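Local coordinates for protein probable chitinase A (Chromobacterium violaceum, PDB 4TX8) that probably hydrolyses internal glycosidic bonds of chitin with a family 18 catalytic domain, alongside a carbohydrate-binding module likely to bind chitin, at residues S130-D134 with S410-A414. Sequence-based numbering, arbitrary orientation.
Sequences SADWD and SRPVA
Asp132 lays its carboxylate across the first turn of the helix that begins at Ser410, a compact example of a junction in which the polar links between a loop and a helix's first turn run through water, and the direct contacts are van der Waals. A chi1 of -78° turns CG beside the backbone N, anti to the carbonyl carbon, and so carries the carboxylate toward the helix. There OD1 rests against the methyl of Ala414, 3.5 Å from its CB, while OD2 comes to 3.7 Å from Arg411 CA. Each oxygen also receives a water. One water donates to Asp132 OD2 at 2.6 Å and to Ser410 OG, and is bonded to Ser130 OG as well; the other links Asp132 OD1 to the backbone O of Arg411. OD1 further forms a salt bridge with Arg418, so the carboxylate probably stays ionised.

The loop side is a type I turn from Ser130 to Trp133, closed by the Trp133 N to Ser130 O bond; Ser130 OG also accepts from Asp132 N at 3.2 Å, an ST turn. Beside the carboxylate, Ser410 CB and the Trp133 indole make an apolar contact: CB sits 3.5 Å above the ring plane, displaced toward the rim and closest to CZ2. The Ser410 hydroxyl, bonded to Asp402 in addition to the shared water, is thereby held at two points.

In this parallel beta/alpha barrel of the GH18 family, the loop leads into strand 135-143, and helix 410-417 follows the last barrel strand, 393-397. Trp133 and Ser410 both touch Leu109 of strand 108-114; the indole also packs on helix 399-404, while Pro412 and Val413 meet helix 363-375.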
loop_
_atom_site.group_PDB
_atom_site.type_symbol
_atom_site.label_atom_id
_atom_site.label_comp_id
_atom_site.label_asym_id
_atom_site.label_seq_id
_atom_site.Cartn_x
_atom_site.Cartn_y
_atom_site.Cartn_z
ATOM N N SER A 130 14.751 0.910 2.086
ATOM C CA SER A 130 15.303 0.432 3.351
ATOM C C SER A 130 14.866 -0.991 3.681
ATOM O O SER A 130 13.818 -1.451 3.232
ATOM C CB SER A 130 14.912 1.370 4.495
ATOM O OG SER A 130 13.781 0.885 5.192
ATOM N N ALA A 131 15.675 -1.672 4.486
ATOM C CA ALA A 131 15.432 -3.067 4.833
ATOM C C ALA A 131 14.155 -3.275 5.648
ATOM O O ALA A 131 13.703 -4.406 5.808
ATOM C CB ALA A 131 16.629 -3.627 5.590
ATOM N N ASP A 132 13.574 -2.191 6.161
ATOM C CA ASP A 132 12.354 -2.292 6.963
ATOM C C ASP A 132 11.129 -2.662 6.125
ATOM O O ASP A 132 10.105 -3.075 6.666
ATOM C CB ASP A 132 12.086 -0.979 7.705
ATOM C CG ASP A 132 12.964 -0.807 8.929
ATOM O OD1 ASP A 132 13.327 -1.830 9.551
ATOM O OD2 ASP A 132 13.284 0.352 9.271
ATOM N N TRP A 133 11.230 -2.505 4.809
ATOM C CA TRP A 133 10.122 -2.836 3.918
ATOM C C TRP A 133 10.185 -4.298 3.476
ATOM O O TRP A 133 11.233 -4.775 3.052
ATOM C CB TRP A 133 10.126 -1.911 2.700
ATOM C CG TRP A 133 10.035 -0.462 3.071
ATOM C CD1 TRP A 133 11.067 0.429 3.168
ATOM C CD2 TRP A 133 8.847 0.262 3.411
ATOM N NE1 TRP A 133 10.591 1.666 3.541
ATOM C CE2 TRP A 133 9.232 1.589 3.697
ATOM C CE3 TRP A 133 7.492 -0.081 3.499
ATOM C CZ2 TRP A 133 8.312 2.572 4.068
ATOM C CZ3 TRP A 133 6.580 0.897 3.866
ATOM C CH2 TRP A 133 6.994 2.207 4.143
ATOM N N ASP A 134 9.060 -5.002 3.578
ATOM C CA ASP A 134 9.006 -6.419 3.225
ATOM C C ASP A 134 8.395 -6.637 1.849
ATOM O O ASP A 134 8.741 -7.588 1.149
ATOM C CB ASP A 134 8.211 -7.199 4.270
ATOM C CG ASP A 134 8.842 -7.130 5.641
ATOM O OD1 ASP A 134 10.017 -7.535 5.769
ATOM O OD2 ASP A 134 8.171 -6.657 6.585
ATOM N N SER A 410 8.254 3.863 8.973
ATOM C CA SER A 410 8.833 2.541 8.742
ATOM C C SER A 410 9.669 2.026 9.914
ATOM O O SER A 410 9.603 0.845 10.243
ATOM C CB SER A 410 9.686 2.548 7.471
ATOM O OG SER A 410 10.745 3.482 7.564
ATOM N N ARG A 411 10.448 2.896 10.549
ATOM C CA ARG A 411 11.325 2.438 11.627
ATOM C C ARG A 411 10.543 1.900 12.835
ATOM O O ARG A 411 10.769 0.760 13.241
ATOM C CB ARG A 411 12.290 3.552 12.063
ATOM C CG ARG A 411 13.480 3.742 11.138
ATOM C CD ARG A 411 14.353 4.905 11.584
ATOM N NE ARG A 411 15.501 5.089 10.700
ATOM C CZ ARG A 411 16.316 6.140 10.738
ATOM N NH1 ARG A 411 16.113 7.114 11.617
ATOM N NH2 ARG A 411 17.336 6.218 9.892
ATOM N N PRO A 412 9.618 2.696 13.410
ATOM C CA PRO A 412 8.951 2.106 14.578
ATOM C C PRO A 412 7.946 1.012 14.220
ATOM O O PRO A 412 7.767 0.084 15.008
ATOM C CB PRO A 412 8.242 3.305 15.220
ATOM C CG PRO A 412 8.028 4.261 14.099
ATOM C CD PRO A 412 9.208 4.096 13.189
ATOM N N VAL A 413 7.310 1.105 13.056
ATOM C CA VAL A 413 6.296 0.123 12.689
ATOM C C VAL A 413 6.930 -1.232 12.354
ATOM O O VAL A 413 6.412 -2.275 12.754
ATOM C CB VAL A 413 5.432 0.615 11.515
ATOM C CG1 VAL A 413 4.562 -0.508 10.973
ATOM C CG2 VAL A 413 4.563 1.788 11.966
ATOM N N ALA A 414 8.059 -1.222 11.648
ATOM C CA ALA A 414 8.782 -2.465 11.388
ATOM C C ALA A 414 9.235 -3.103 12.697
ATOM O O ALA A 414 9.198 -4.323 12.838
ATOM C CB ALA A 414 9.977 -2.227 10.478
HETATM O O HOH W 1 13.106 2.318 7.527
HETATM O O HOH W 2 13.109 -0.817 12.540
#